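Local coordinates for cell wall mannoprotein 1 (Neosartorya fumigata, PDB 5J5L) that binds the fatty acid arachidonic acid within an all-helical fold and is probably a constitutive cell wall protein recognised by host antibodies, at residues T5-L10 with T67-A72; S11-D16 with L74-D79; G29-A34 with D95-G100; L102-L107 with S146-F151. All blocks are in the same frame, centred on the assembly; numbering follows the deposited sequence. Where two conformers were deposited one is given.

Interaction 1. Residues T5-L10 with T67-A72; sequences TILSDL and TSVTNA
Leu-7 and Leu-10 of helix 3-26 pack against Ser-68, Val-69 and Ala-72 of helix 63-89, two nearly parallel members of the all-helical bundle. The axes of the two segments come within 9.9 Å, at an angle of 11°. Leu-7 has CG anti to the carbonyl carbon (chi1 -65°), which carries its two methyls across to the other helix. There CD2 rests 3.6 Å from Ser-68 O and reaches the methyl CB of Ala-72 at 4.0 Å. The other branch, CD1, lies against Ser-68 CB. The Ser-68 hydroxyl is engaged by its own helix, at Ala-64 O.

One turn on, Leu-10 pushes CD1 against Ala-72 CB at 3.7 Å. Ala-72 CB is thus touched by both leucines. Ile-6 enters from the buried side. Its CG2 meets Val-69 CG2 at 4.0 Å, with the two side chains crossed at about a right angle. Val-69 CG2 also touches Leu-7 CD2, and so contacts both residues. Helix 100-124 closes this side, with Leu-121 touching both Ile-6 and Val-69.

Side chain meets side chain here through carbon atoms alone, and the backbone oxygens are approached by methyl groups. The helices are therefore held by close fit and burial of methyl groups, not by a directional polar bond between these segments.

Interaction 2. Residues S11-D16 with L74-D79; sequences STIKTD and LGLKPD
Lys-14 reaches from helix 3-26 toward Leu-76, Gly-75 and Asp-79 of helix 63-89. Its CB packs on Leu-76 CD2 at 3.6 Å. CG stays near that methyl and also comes 3.3 Å from Asp-79 OD2. CD is further off, still on the Asp-79 side. CE closes in on the same oxygen, again at 3.3 Å. The chain leaves the backbone with CG anti to the backbone N (chi1 -170°) and stays extended as far as CE. It then bends at chi4 (87°), and this turn brings the ammonium group to the carboxylate. NZ forms a salt bridge to Asp-79 OD2 at 3.0 Å. It approaches on the syn side, 25° out of the carboxylate plane.

The two helices run side by side in the bundle, their segment axes 10.3 Å apart and nearly parallel. Helix 63-89 is kinked in this part. Pro-78 has no N-H to give, and Lys-77 N bonds to Leu-74 O, three residues back. A water accepts a weak bond from Lys-14 NZ and donates to Gly-75 O at 2.6 Å. It therefore links the ammonium group to a backbone carbonyl near the kink.

Nearer the Lys-14 backbone the contact is apolar. Leu-76 divides its branches between two neighbours: CD2 takes the Lys-14 stem, while CD1 meets Ile-13 CG2 at 4.1 Å. The Ile-13 and Leu-76 side chains cross at about a right angle. Ile-13 also touches Leu-44 and Ala-51 of helix 31-56.

Interaction 3. Residues G29-A34 with D95-G100; sequences GDLLQA and DSAGVG. With ACD (arachidonic acid), chain B.
The backbone oxygen of Gly-29 sits only 3.2 Å from the methyl CB of Ala-97, a close carbonyl-to-methyl approach between two chain turns. At the positive phi of Gly-29 (105°) a side chain would jam against the preceding carbonyl oxygen. Beside it, Asp-30 caps helix 31-56: its OD2 accepts from Gln-33 N at 3.0 Å, through the lone pair away from the other carboxylate oxygen. On the other segment, helix 91-97 ends in a Schellman motif with Gly-98 as its C-prime residue.

Leu-31 crosses to the second turn. Its CD1 touches Val-99 CG1 at 3.7 Å. Val-99 CG1 lies beside the backbone N, while CG2 is set between that N and the carbonyl carbon. The two methyls therefore have different work: CG1 meets Leu-31, and CG2 comes 4.1 Å from arachidonic acid C5. Ala-34 CB also packs on C5, at 3.8 Å.

At the head of the lipid, carboxyl oxygen O2 lies 3.1 Å from Gln-33 O. The side chain of Gln-33 is held apart from this, by Thr-28 N and Glu-26 O. Two oxygens this close would be eased by a proton between them, so the spot may favour a protonated acid.

Interaction 4. Residues L102-L107 with S146-F151; sequences LVLSDL and SAIAVF. With ACD (arachidonic acid), chain B.
Val-103 puts one methyl squarely on the ring of Phe-151, where helix 100-124 and helix 127-150 form an antiparallel helical hairpin. The segment axes approach to 9.7 Å at 156°. Val-103 CG1 lies 3.7 Å from the ring centroid and 8° off the ring normal, a CH-pi contact over the face. Val-150 CG1 sits over the opposite face, offset toward the rim, so the ring is sandwiched between two valines.

The next bump is Leu-107. Its CD1 enters the hollow formed by Ala-147, Ile-148 and the Phe-151 ring, 4.0 Å from Ala-147 CB. Ile-148 answers from the other helix and wedges between Leu-104 and Leu-107. Its CG2 meets Leu-104 CD1 at 3.7 Å, and its CG1 meets Leu-107 CB, also at 3.7 Å. Leu-84 of helix 63-89 touches both Leu-107 and Ala-147.

An adjoining face of helix 100-124 lines the lipid pocket. Asp-106 OD2, hydrogen-bonded to Gln-38 NE2, comes 3.3 Å from arachidonic acid C8. Val-103 serves both neighbours: CG1, anti to the backbone N (chi1 175°), is turned to the ring, and CG2 faces the lipid, 3.6 Å from C4.

Interactions 1 and 2 are successive parts of one seam between helix 3-26 and helix 63-89. Their centres are 10 Å apart, and Leu-10 O of the first lies 4.0 Å from Leu-76 CD2 of the second. Interactions 3 and 4 adjoin in the sequence, with centres 14 Å apart, and both touch the arachidonic acid. Interaction 3 borders its carboxyl end, and interaction 4 lines its chain. In interaction 2 the side chain of Ile-13 is about 5 Å from the bound arachidonic acid. In interaction 1 the side chain of Leu-10 is about 10 Å from it. Interactions 1 and 3 stand on opposite sides of the chain's centre, with their own centres 34 Å apart.

Interaction 1. Residues T5-L10 with T67-A72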
loop_
_atom_site.group_PDB
_atom_site.type_symbol
_atom_site.label_atom_id
_atom_site.label_comp_id
_atom_site.label_asym_id
_atom_site.label_seq_id
_atom_site.Cartn_x
_atom_site.Cartn_y
_atom_site.Cartn_z
ATOM N N THR A 5 -7.363 16.662 0.002
ATOM C CA THR A 5 -6.080 16.269 0.577
ATOM C C THR A 5 -5.912 14.755 0.616
ATOM O O THR A 5 -4.855 14.221 0.270
ATOM C CB THR A 5 -5.892 16.869 1.994
ATOM O OG1 THR A 5 -5.982 18.294 1.925
ATOM C CG2 THR A 5 -4.535 16.489 2.583
ATOM N N ILE A 6 -6.955 14.052 1.044
ATOM C CA ILE A 6 -6.924 12.604 1.086
ATOM C C ILE A 6 -6.729 12.050 -0.341
ATOM O O ILE A 6 -5.935 11.131 -0.535
ATOM C CB ILE A 6 -8.209 12.026 1.719
ATOM C CG1 ILE A 6 -8.305 12.444 3.187
ATOM C CG2 ILE A 6 -8.245 10.510 1.568
ATOM C CD1 ILE A 6 -9.668 12.215 3.798
ATOM N N LEU A 7 -7.425 12.610 -1.331
ATOM C CA LEU A 7 -7.282 12.110 -2.713
ATOM C C LEU A 7 -5.855 12.312 -3.221
ATOM O O LEU A 7 -5.283 11.406 -3.843
ATOM C CB LEU A 7 -8.269 12.772 -3.654
ATOM C CG LEU A 7 -9.736 12.457 -3.349
ATOM C CD1 LEU A 7 -10.664 13.331 -4.163
ATOM C CD2 LEU A 7 -10.036 11.001 -3.596
ATOM N N SER A 8 -5.290 13.482 -2.948
ATOM C CA SER A 8 -3.913 13.770 -3.330
ATOM C C SER A 8 -2.970 12.777 -2.624
ATOM O O SER A 8 -2.029 12.250 -3.239
ATOM C CB SER A 8 -3.566 15.218 -2.981
ATOM O OG SER A 8 -2.223 15.524 -3.311
ATOM N N ASP A 9 -3.233 12.517 -1.340
ATOM C CA ASP A 9 -2.433 11.563 -0.566
ATOM C C ASP A 9 -2.472 10.172 -1.193
ATOM O O ASP A 9 -1.458 9.480 -1.243
ATOM C CB ASP A 9 -2.946 11.421 0.867
ATOM C CG ASP A 9 -2.691 12.628 1.735
ATOM O OD1 ASP A 9 -1.850 13.516 1.409
ATOM O OD2 ASP A 9 -3.317 12.665 2.824
ATOM N N LEU A 10 -3.660 9.743 -1.612
ATOM C CA LEU A 10 -3.817 8.419 -2.205
ATOM C C LEU A 10 -3.113 8.336 -3.563
ATOM O O LEU A 10 -2.576 7.288 -3.922
ATOM C CB LEU A 10 -5.282 8.049 -2.329
ATOM C CG LEU A 10 -5.987 7.805 -0.978
ATOM C CD1 LEU A 10 -7.496 7.716 -1.169
ATOM C CD2 LEU A 10 -5.456 6.587 -0.252
ATOM N N THR A 67 -17.486 8.586 -2.429
ATOM C CA THR A 67 -17.306 7.778 -3.641
ATOM C C THR A 67 -15.888 7.974 -4.172
ATOM O O THR A 67 -15.196 7.008 -4.532
ATOM C CB THR A 67 -18.333 8.158 -4.731
ATOM O OG1 THR A 67 -19.646 7.874 -4.249
ATOM C CG2 THR A 67 -18.090 7.385 -6.021
ATOM N N SER A 68 -15.445 9.226 -4.196
ATOM C CA SER A 68 -14.115 9.540 -4.707
ATOM C C SER A 68 -13.036 8.834 -3.877
ATOM O O SER A 68 -12.149 8.199 -4.438
ATOM C CB SER A 68 -13.868 11.052 -4.734
ATOM O OG SER A 68 -14.719 11.729 -5.657
ATOM N N VAL A 69 -13.121 8.914 -2.550
ATOM C CA VAL A 69 -12.097 8.300 -1.683
ATOM C C VAL A 69 -12.161 6.771 -1.782
ATOM O O VAL A 69 -11.131 6.099 -1.899
ATOM C CB VAL A 69 -12.251 8.807 -0.234
ATOM C CG1 VAL A 69 -11.466 7.966 0.742
ATOM C CG2 VAL A 69 -11.830 10.270 -0.151
ATOM N N THR A 70 -13.372 6.224 -1.811
ATOM C CA THR A 70 -13.567 4.768 -1.945
ATOM C C THR A 70 -12.966 4.245 -3.239
ATOM O O THR A 70 -12.231 3.261 -3.250
ATOM C CB THR A 70 -15.072 4.412 -1.894
ATOM O OG1 THR A 70 -15.595 4.778 -0.619
ATOM C CG2 THR A 70 -15.321 2.931 -2.114
ATOM N N ASN A 71 -13.268 4.913 -4.343
ATOM C CA ASN A 71 -12.736 4.479 -5.624
ATOM C C ASN A 71 -11.232 4.635 -5.740
ATOM O O ASN A 71 -10.576 3.827 -6.402
ATOM C CB ASN A 71 -13.425 5.214 -6.765
ATOM C CG ASN A 71 -14.817 4.678 -7.035
ATOM O OD1 ASN A 71 -15.424 4.003 -6.192
ATOM N ND2 ASN A 71 -15.339 4.982 -8.215
ATOM N N ALA A 72 -10.693 5.681 -5.118
ATOM C CA ALA A 72 -9.253 5.887 -5.140
ATOM C C ALA A 72 -8.581 4.785 -4.337
ATOM O O ALA A 72 -7.558 4.251 -4.765
ATOM C CB ALA A 72 -8.882 7.263 -4.612
#

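Interaction 2. Residues S11-D16 with L74-D79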
loop_
_atom_site.group_PDB
_atom_site.type_symbol
_atom_site.label_atom_id
_atom_site.label_comp_id
_atom_site.label_asym_id
_atom_site.label_seq_id
_atom_site.Cartn_x
_atom_site.Cartn_y
_atom_site.Cartn_z
ATOM N N SER A 11 -3.102 9.431 -4.298
ATOM C CA SER A 11 -2.405 9.449 -5.591
ATOM C C SER A 11 -0.896 9.300 -5.401
ATOM O O SER A 11 -0.226 8.599 -6.157
ATOM C CB SER A 11 -2.699 10.743 -6.328
ATOM O OG SER A 11 -2.161 10.729 -7.639
ATOM N N THR A 12 -0.369 9.973 -4.387
ATOM C CA THR A 12 1.052 9.881 -4.051
ATOM C C THR A 12 1.409 8.429 -3.701
ATOM O O THR A 12 2.445 7.898 -4.120
ATOM C CB THR A 12 1.389 10.845 -2.893
ATOM O OG1 THR A 12 1.214 12.206 -3.327
ATOM C CG2 THR A 12 2.823 10.663 -2.408
ATOM N N ILE A 13 0.546 7.781 -2.939
ATOM C CA ILE A 13 0.724 6.361 -2.624
ATOM C C ILE A 13 0.754 5.514 -3.910
ATOM O O ILE A 13 1.638 4.659 -4.080
ATOM C CB ILE A 13 -0.360 5.867 -1.641
ATOM C CG1 ILE A 13 -0.151 6.531 -0.271
ATOM C CG2 ILE A 13 -0.347 4.350 -1.527
ATOM C CD1 ILE A 13 -1.374 6.515 0.623
ATOM N N LYS A 14 -0.189 5.772 -4.805
ATOM C CA LYS A 14 -0.253 5.051 -6.080
ATOM C C LYS A 14 1.061 5.208 -6.835
ATOM O O LYS A 14 1.637 4.235 -7.341
ATOM C CB LYS A 14 -1.402 5.589 -6.935
ATOM C CG LYS A 14 -1.705 4.757 -8.174
ATOM C CD LYS A 14 -2.821 5.408 -8.973
ATOM C CE LYS A 14 -3.376 4.497 -10.050
ATOM N NZ LYS A 14 -4.462 3.620 -9.525
ATOM N N THR A 15 1.538 6.442 -6.922
ATOM C CA THR A 15 2.814 6.700 -7.586
ATOM C C THR A 15 3.969 5.944 -6.929
ATOM O O THR A 15 4.773 5.312 -7.630
ATOM C CB THR A 15 3.076 8.210 -7.677
ATOM O OG1 THR A 15 1.996 8.790 -8.400
ATOM C CG2 THR A 15 4.376 8.501 -8.410
ATOM N N ASP A 16 4.031 5.961 -5.591
ATOM C CA ASP A 16 5.064 5.233 -4.846
ATOM C C ASP A 16 5.062 3.743 -5.190
ATOM O O ASP A 16 6.121 3.149 -5.408
ATOM C CB ASP A 16 4.848 5.336 -3.333
ATOM C CG ASP A 16 5.032 6.740 -2.770
ATOM O OD1 ASP A 16 5.725 7.619 -3.368
ATOM O OD2 ASP A 16 4.506 6.950 -1.639
ATOM N N LEU A 74 -9.825 1.713 -3.572
ATOM C CA LEU A 74 -10.020 0.449 -4.289
ATOM C C LEU A 74 -9.175 0.375 -5.558
ATOM O O LEU A 74 -8.731 -0.704 -5.948
ATOM C CB LEU A 74 -11.490 0.243 -4.643
ATOM C CG LEU A 74 -12.342 -0.507 -3.617
ATOM C CD1 LEU A 74 -12.006 -0.120 -2.183
ATOM C CD2 LEU A 74 -13.806 -0.271 -3.923
ATOM N N GLY A 75 -8.970 1.521 -6.204
ATOM C CA GLY A 75 -8.095 1.597 -7.374
ATOM C C GLY A 75 -6.664 1.225 -7.089
ATOM O O GLY A 75 -5.938 0.790 -7.992
ATOM N N LEU A 76 -6.239 1.343 -5.830
ATOM C CA LEU A 76 -4.912 0.848 -5.441
ATOM C C LEU A 76 -4.786 -0.685 -5.492
ATOM O O LEU A 76 -3.680 -1.200 -5.619
ATOM C CB LEU A 76 -4.521 1.351 -4.042
ATOM C CG LEU A 76 -4.416 2.863 -3.835
ATOM C CD1 LEU A 76 -4.167 3.208 -2.367
ATOM C CD2 LEU A 76 -3.338 3.479 -4.717
ATOM N N LYS A 77 -5.903 -1.413 -5.402
ATOM C CA LYS A 77 -5.852 -2.861 -5.214
ATOM C C LYS A 77 -5.048 -3.572 -6.326
ATOM O O LYS A 77 -4.114 -4.327 -6.024
ATOM C CB LYS A 77 -7.264 -3.462 -5.077
ATOM C CG LYS A 77 -7.294 -4.978 -4.887
ATOM C CD LYS A 77 -8.611 -5.591 -5.343
ATOM C CE LYS A 77 -9.779 -5.123 -4.498
ATOM N NZ LYS A 77 -11.046 -5.793 -4.898
ATOM N N PRO A 78 -5.397 -3.328 -7.604
ATOM C CA PRO A 78 -4.609 -4.012 -8.641
ATOM C C PRO A 78 -3.140 -3.593 -8.665
ATOM O O PRO A 78 -2.280 -4.407 -9.003
ATOM C CB PRO A 78 -5.302 -3.622 -9.951
ATOM C CG PRO A 78 -6.159 -2.460 -9.627
ATOM C CD PRO A 78 -6.515 -2.565 -8.178
ATOM N N ASP A 79 -2.850 -2.347 -8.305
ATOM C CA ASP A 79 -1.458 -1.887 -8.241
ATOM C C ASP A 79 -0.701 -2.610 -7.138
ATOM O O ASP A 79 0.464 -2.991 -7.302
ATOM C CB ASP A 79 -1.374 -0.381 -8.030
ATOM C CG ASP A 79 -1.992 0.410 -9.175
ATOM O OD1 ASP A 79 -2.217 -0.162 -10.264
ATOM O OD2 ASP A 79 -2.262 1.594 -8.970
HETATM O O HOH W 1 -6.107 0.929 -10.608
#

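Interaction 3. Residues G29-A34 with D95-G100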
loop_
_atom_site.group_PDB
_atom_site.type_symbol
_atom_site.label_atom_id
_atom_site.label_comp_id
_atom_site.label_asym_id
_atom_site.label_seq_id
_atom_site.Cartn_x
_atom_site.Cartn_y
_atom_site.Cartn_z
ATOM N N GLY A 29 19.556 -8.799 -7.659
ATOM C CA GLY A 29 20.227 -9.275 -6.445
ATOM C C GLY A 29 21.228 -8.278 -5.877
ATOM O O GLY A 29 21.748 -8.459 -4.771
ATOM N N ASP A 30 21.505 -7.219 -6.630
ATOM C CA ASP A 30 22.521 -6.249 -6.245
ATOM C C ASP A 30 22.058 -5.458 -5.025
ATOM O O ASP A 30 20.922 -5.005 -4.977
ATOM C CB ASP A 30 22.788 -5.304 -7.417
ATOM C CG ASP A 30 23.765 -4.204 -7.074
ATOM O OD1 ASP A 30 24.980 -4.406 -7.249
ATOM O OD2 ASP A 30 23.292 -3.127 -6.657
ATOM N N LEU A 31 22.947 -5.268 -4.052
ATOM C CA LEU A 31 22.543 -4.666 -2.777
ATOM C C LEU A 31 22.260 -3.153 -2.880
ATOM O O LEU A 31 21.426 -2.624 -2.136
ATOM C CB LEU A 31 23.599 -4.977 -1.704
ATOM C CG LEU A 31 23.141 -5.192 -0.269
ATOM C CD1 LEU A 31 21.984 -6.187 -0.178
ATOM C CD2 LEU A 31 24.306 -5.647 0.596
ATOM N N LEU A 32 22.938 -2.458 -3.798
ATOM C CA LEU A 32 22.649 -1.045 -4.042
ATOM C C LEU A 32 21.252 -0.867 -4.637
ATOM O O LEU A 32 20.557 0.098 -4.329
ATOM C CB LEU A 32 23.692 -0.386 -4.966
ATOM C CG LEU A 32 25.026 0.076 -4.394
ATOM C CD1 LEU A 32 25.887 0.662 -5.502
ATOM C CD2 LEU A 32 24.796 1.110 -3.304
ATOM N N GLN A 33 20.836 -1.807 -5.484
ATOM C CA GLN A 33 19.464 -1.814 -5.980
ATOM C C GLN A 33 18.504 -1.947 -4.831
ATOM O O GLN A 33 17.501 -1.236 -4.772
ATOM C CB GLN A 33 19.221 -2.969 -6.927
ATOM C CG GLN A 33 19.896 -2.830 -8.272
ATOM C CD GLN A 33 19.445 -3.939 -9.185
ATOM O OE1 GLN A 33 19.587 -5.119 -8.857
ATOM N NE2 GLN A 33 18.862 -3.570 -10.322
ATOM N N ALA A 34 18.807 -2.875 -3.924
ATOM C CA ALA A 34 17.989 -3.087 -2.727
ATOM C C ALA A 34 17.872 -1.830 -1.872
ATOM O O ALA A 34 16.783 -1.507 -1.383
ATOM C CB ALA A 34 18.545 -4.233 -1.893
ATOM N N ASP A 95 16.790 -13.936 -2.141
ATOM C CA ASP A 95 17.501 -14.972 -1.385
ATOM C C ASP A 95 19.000 -14.883 -1.612
ATOM O O ASP A 95 19.792 -15.041 -0.679
ATOM C CB ASP A 95 17.017 -16.371 -1.773
ATOM C CG ASP A 95 15.590 -16.647 -1.326
ATOM O OD1 ASP A 95 15.113 -15.981 -0.382
ATOM O OD2 ASP A 95 14.959 -17.549 -1.919
ATOM N N SER A 96 19.390 -14.636 -2.861
ATOM C CA SER A 96 20.804 -14.551 -3.198
ATOM C C SER A 96 21.445 -13.297 -2.594
ATOM O O SER A 96 22.613 -13.325 -2.215
ATOM C CB SER A 96 21.022 -14.643 -4.713
ATOM O OG SER A 96 20.651 -13.453 -5.374
ATOM N N ALA A 97 20.671 -12.223 -2.466
ATOM C CA ALA A 97 21.133 -11.006 -1.813
ATOM C C ALA A 97 21.126 -11.153 -0.287
ATOM O O ALA A 97 21.845 -10.448 0.398
ATOM C CB ALA A 97 20.290 -9.816 -2.228
ATOM N N GLY A 98 20.322 -12.082 0.223
ATOM C CA GLY A 98 20.255 -12.346 1.665
ATOM C C GLY A 98 19.355 -11.369 2.410
ATOM O O GLY A 98 19.506 -11.197 3.625
ATOM N N VAL A 99 18.442 -10.720 1.693
ATOM C CA VAL A 99 17.617 -9.655 2.286
ATOM C C VAL A 99 16.150 -10.027 2.495
ATOM O O VAL A 99 15.290 -9.153 2.558
ATOM C CB VAL A 99 17.728 -8.306 1.530
ATOM C CG1 VAL A 99 19.171 -7.808 1.563
ATOM C CG2 VAL A 99 17.171 -8.405 0.105
ATOM N N GLY A 100 15.871 -11.315 2.626
ATOM C CA GLY A 100 14.504 -11.783 2.874
ATOM C C GLY A 100 13.876 -11.164 4.121
ATOM O O GLY A 100 12.686 -10.830 4.117
HETATM C C1 ACD B . 14.557 -4.290 -5.182
HETATM C C2 ACD B . 14.058 -4.617 -3.795
HETATM C C3 ACD B . 14.506 -6.009 -3.399
HETATM C C4 ACD B . 14.304 -6.235 -1.899
HETATM C C5 ACD B . 14.979 -5.140 -1.108
HETATM C C6 ACD B . 14.358 -4.309 -0.250
HETATM C C7 ACD B . 12.895 -4.399 0.107
HETATM C C8 ACD B . 12.062 -3.312 -0.550
HETATM C C9 ACD B . 10.804 -3.498 -0.984
HETATM C C10 ACD B . 10.044 -4.812 -0.939
HETATM C C11 ACD B . 9.117 -4.868 0.247
HETATM C C12 ACD B . 7.779 -4.915 0.211
HETATM C C13 ACD B . 6.895 -4.890 -1.020
HETATM C C14 ACD B . 6.605 -3.423 -1.285
HETATM C C15 ACD B . 5.465 -2.951 -1.799
HETATM C C16 ACD B . 4.303 -3.828 -2.175
HETATM C C17 ACD B . 3.047 -2.974 -2.277
HETATM C C18 ACD B . 2.599 -2.459 -0.922
HETATM C C19 ACD B . 1.272 -1.746 -1.019
HETATM C C20 ACD B . 1.051 -0.712 0.054
HETATM O O1 ACD B . 13.797 -4.612 -6.106
HETATM O O2 ACD B . 15.646 -3.710 -5.357
#

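Interaction 4. Residues L102-L107 with S146-F151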
loop_
_atom_site.group_PDB
_atom_site.type_symbol
_atom_site.label_atom_id
_atom_site.label_comp_id
_atom_site.label_asym_id
_atom_site.label_seq_id
_atom_site.Cartn_x
_atom_site.Cartn_y
_atom_site.Cartn_z
ATOM N N LEU A 102 14.393 -8.242 5.401
ATOM C CA LEU A 102 14.018 -6.872 5.083
ATOM C C LEU A 102 12.692 -6.787 4.305
ATOM O O LEU A 102 11.819 -5.979 4.621
ATOM C CB LEU A 102 15.163 -6.189 4.316
ATOM C CG LEU A 102 14.943 -4.712 3.968
ATOM C CD1 LEU A 102 14.701 -3.885 5.222
ATOM C CD2 LEU A 102 16.166 -4.194 3.209
ATOM N N VAL A 103 12.535 -7.632 3.298
ATOM C CA VAL A 103 11.285 -7.739 2.583
ATOM C C VAL A 103 10.149 -8.083 3.553
ATOM O O VAL A 103 9.093 -7.424 3.535
ATOM C CB VAL A 103 11.364 -8.761 1.434
ATOM C CG1 VAL A 103 10.004 -8.953 0.784
ATOM C CG2 VAL A 103 12.394 -8.303 0.398
ATOM N N LEU A 104 10.381 -9.065 4.413
ATOM C CA LEU A 104 9.353 -9.519 5.352
ATOM C C LEU A 104 8.989 -8.392 6.307
ATOM O O LEU A 104 7.802 -8.141 6.545
ATOM C CB LEU A 104 9.822 -10.752 6.109
ATOM C CG LEU A 104 8.807 -11.418 7.031
ATOM C CD1 LEU A 104 7.569 -11.822 6.234
ATOM C CD2 LEU A 104 9.435 -12.630 7.712
ATOM N N SER A 105 9.995 -7.694 6.822
ATOM C CA SER A 105 9.760 -6.572 7.743
ATOM C C SER A 105 8.906 -5.504 7.074
ATOM O O SER A 105 7.949 -4.973 7.674
ATOM C CB SER A 105 11.089 -5.974 8.205
ATOM O OG SER A 105 10.895 -4.892 9.106
ATOM N N ASP A 106 9.262 -5.185 5.831
ATOM C CA ASP A 106 8.553 -4.210 5.035
ATOM C C ASP A 106 7.106 -4.644 4.790
ATOM O O ASP A 106 6.180 -3.845 4.956
ATOM C CB ASP A 106 9.229 -4.001 3.669
ATOM C CG ASP A 106 10.532 -3.216 3.746
ATOM O OD1 ASP A 106 10.933 -2.717 4.823
ATOM O OD2 ASP A 106 11.166 -3.096 2.664
ATOM N N LEU A 107 6.905 -5.902 4.424
ATOM C CA LEU A 107 5.544 -6.401 4.160
ATOM C C LEU A 107 4.653 -6.268 5.393
ATOM O O LEU A 107 3.511 -5.813 5.279
ATOM C CB LEU A 107 5.568 -7.845 3.697
ATOM C CG LEU A 107 6.067 -8.082 2.270
ATOM C CD1 LEU A 107 6.312 -9.569 2.080
ATOM C CD2 LEU A 107 5.067 -7.557 1.241
ATOM N N SER A 146 -0.354 -13.679 1.359
ATOM C CA SER A 146 0.312 -14.578 0.432
ATOM C C SER A 146 1.813 -14.206 0.289
ATOM O O SER A 146 2.681 -15.061 0.381
ATOM C CB SER A 146 -0.433 -14.571 -0.908
ATOM O OG SER A 146 0.185 -15.414 -1.847
ATOM N N ALA A 147 2.115 -12.935 0.058
ATOM C CA ALA A 147 3.513 -12.503 -0.064
ATOM C C ALA A 147 4.311 -12.759 1.203
ATOM O O ALA A 147 5.447 -13.215 1.146
ATOM C CB ALA A 147 3.592 -11.044 -0.472
ATOM N N ILE A 148 3.707 -12.472 2.349
ATOM C CA ILE A 148 4.347 -12.774 3.640
ATOM C C ILE A 148 4.659 -14.251 3.790
ATOM O O ILE A 148 5.751 -14.626 4.236
ATOM C CB ILE A 148 3.491 -12.234 4.818
ATOM C CG1 ILE A 148 3.538 -10.694 4.844
ATOM C CG2 ILE A 148 3.956 -12.812 6.149
ATOM C CD1 ILE A 148 2.410 -10.063 5.635
ATOM N N ALA A 149 3.714 -15.116 3.413
ATOM C CA ALA A 149 3.935 -16.550 3.473
ATOM C C ALA A 149 5.096 -16.949 2.590
ATOM O O ALA A 149 5.910 -17.769 2.974
ATOM C CB ALA A 149 2.681 -17.306 3.069
ATOM N N VAL A 150 5.172 -16.367 1.395
ATOM C CA VAL A 150 6.280 -16.656 0.488
ATOM C C VAL A 150 7.636 -16.292 1.112
ATOM O O VAL A 150 8.585 -17.082 1.017
ATOM C CB VAL A 150 6.107 -15.942 -0.879
ATOM C CG1 VAL A 150 7.386 -16.018 -1.700
ATOM C CG2 VAL A 150 4.948 -16.558 -1.652
ATOM N N PHE A 151 7.715 -15.129 1.759
ATOM C CA PHE A 151 8.973 -14.611 2.321
ATOM C C PHE A 151 9.234 -15.026 3.774
ATOM O O PHE A 151 10.183 -14.546 4.396
ATOM C CB PHE A 151 9.063 -13.102 2.141
ATOM C CG PHE A 151 9.373 -12.706 0.725
ATOM C CD1 PHE A 151 10.660 -12.845 0.233
ATOM C CD2 PHE A 151 8.371 -12.277 -0.128
ATOM C CE1 PHE A 151 10.961 -12.515 -1.077
ATOM C CE2 PHE A 151 8.660 -11.947 -1.450
ATOM C CZ PHE A 151 9.954 -12.066 -1.920
HETATM C C1 ACD B . 14.557 -4.290 -5.182
HETATM C C2 ACD B . 14.058 -4.617 -3.795
HETATM C C3 ACD B . 14.506 -6.009 -3.399
HETATM C C4 ACD B . 14.304 -6.235 -1.899
HETATM C C5 ACD B . 14.979 -5.140 -1.108
HETATM C C6 ACD B . 14.358 -4.309 -0.250
HETATM C C7 ACD B . 12.895 -4.399 0.107
HETATM C C8 ACD B . 12.062 -3.312 -0.550
HETATM C C9 ACD B . 10.804 -3.498 -0.984
HETATM C C10 ACD B . 10.044 -4.812 -0.939
HETATM C C11 ACD B . 9.117 -4.868 0.247
HETATM C C12 ACD B . 7.779 -4.915 0.211
HETATM C C13 ACD B . 6.895 -4.890 -1.020
HETATM C C14 ACD B . 6.605 -3.423 -1.285
HETATM C C15 ACD B . 5.465 -2.951 -1.799
HETATM C C16 ACD B . 4.303 -3.828 -2.175
HETATM C C17 ACD B . 3.047 -2.974 -2.277
HETATM C C18 ACD B . 2.599 -2.459 -0.922
HETATM C C19 ACD B . 1.272 -1.746 -1.019
HETATM C C20 ACD B . 1.051 -0.712 0.054
HETATM O O1 ACD B . 13.797 -4.612 -6.106
HETATM O O2 ACD B . 15.646 -3.710 -5.357
#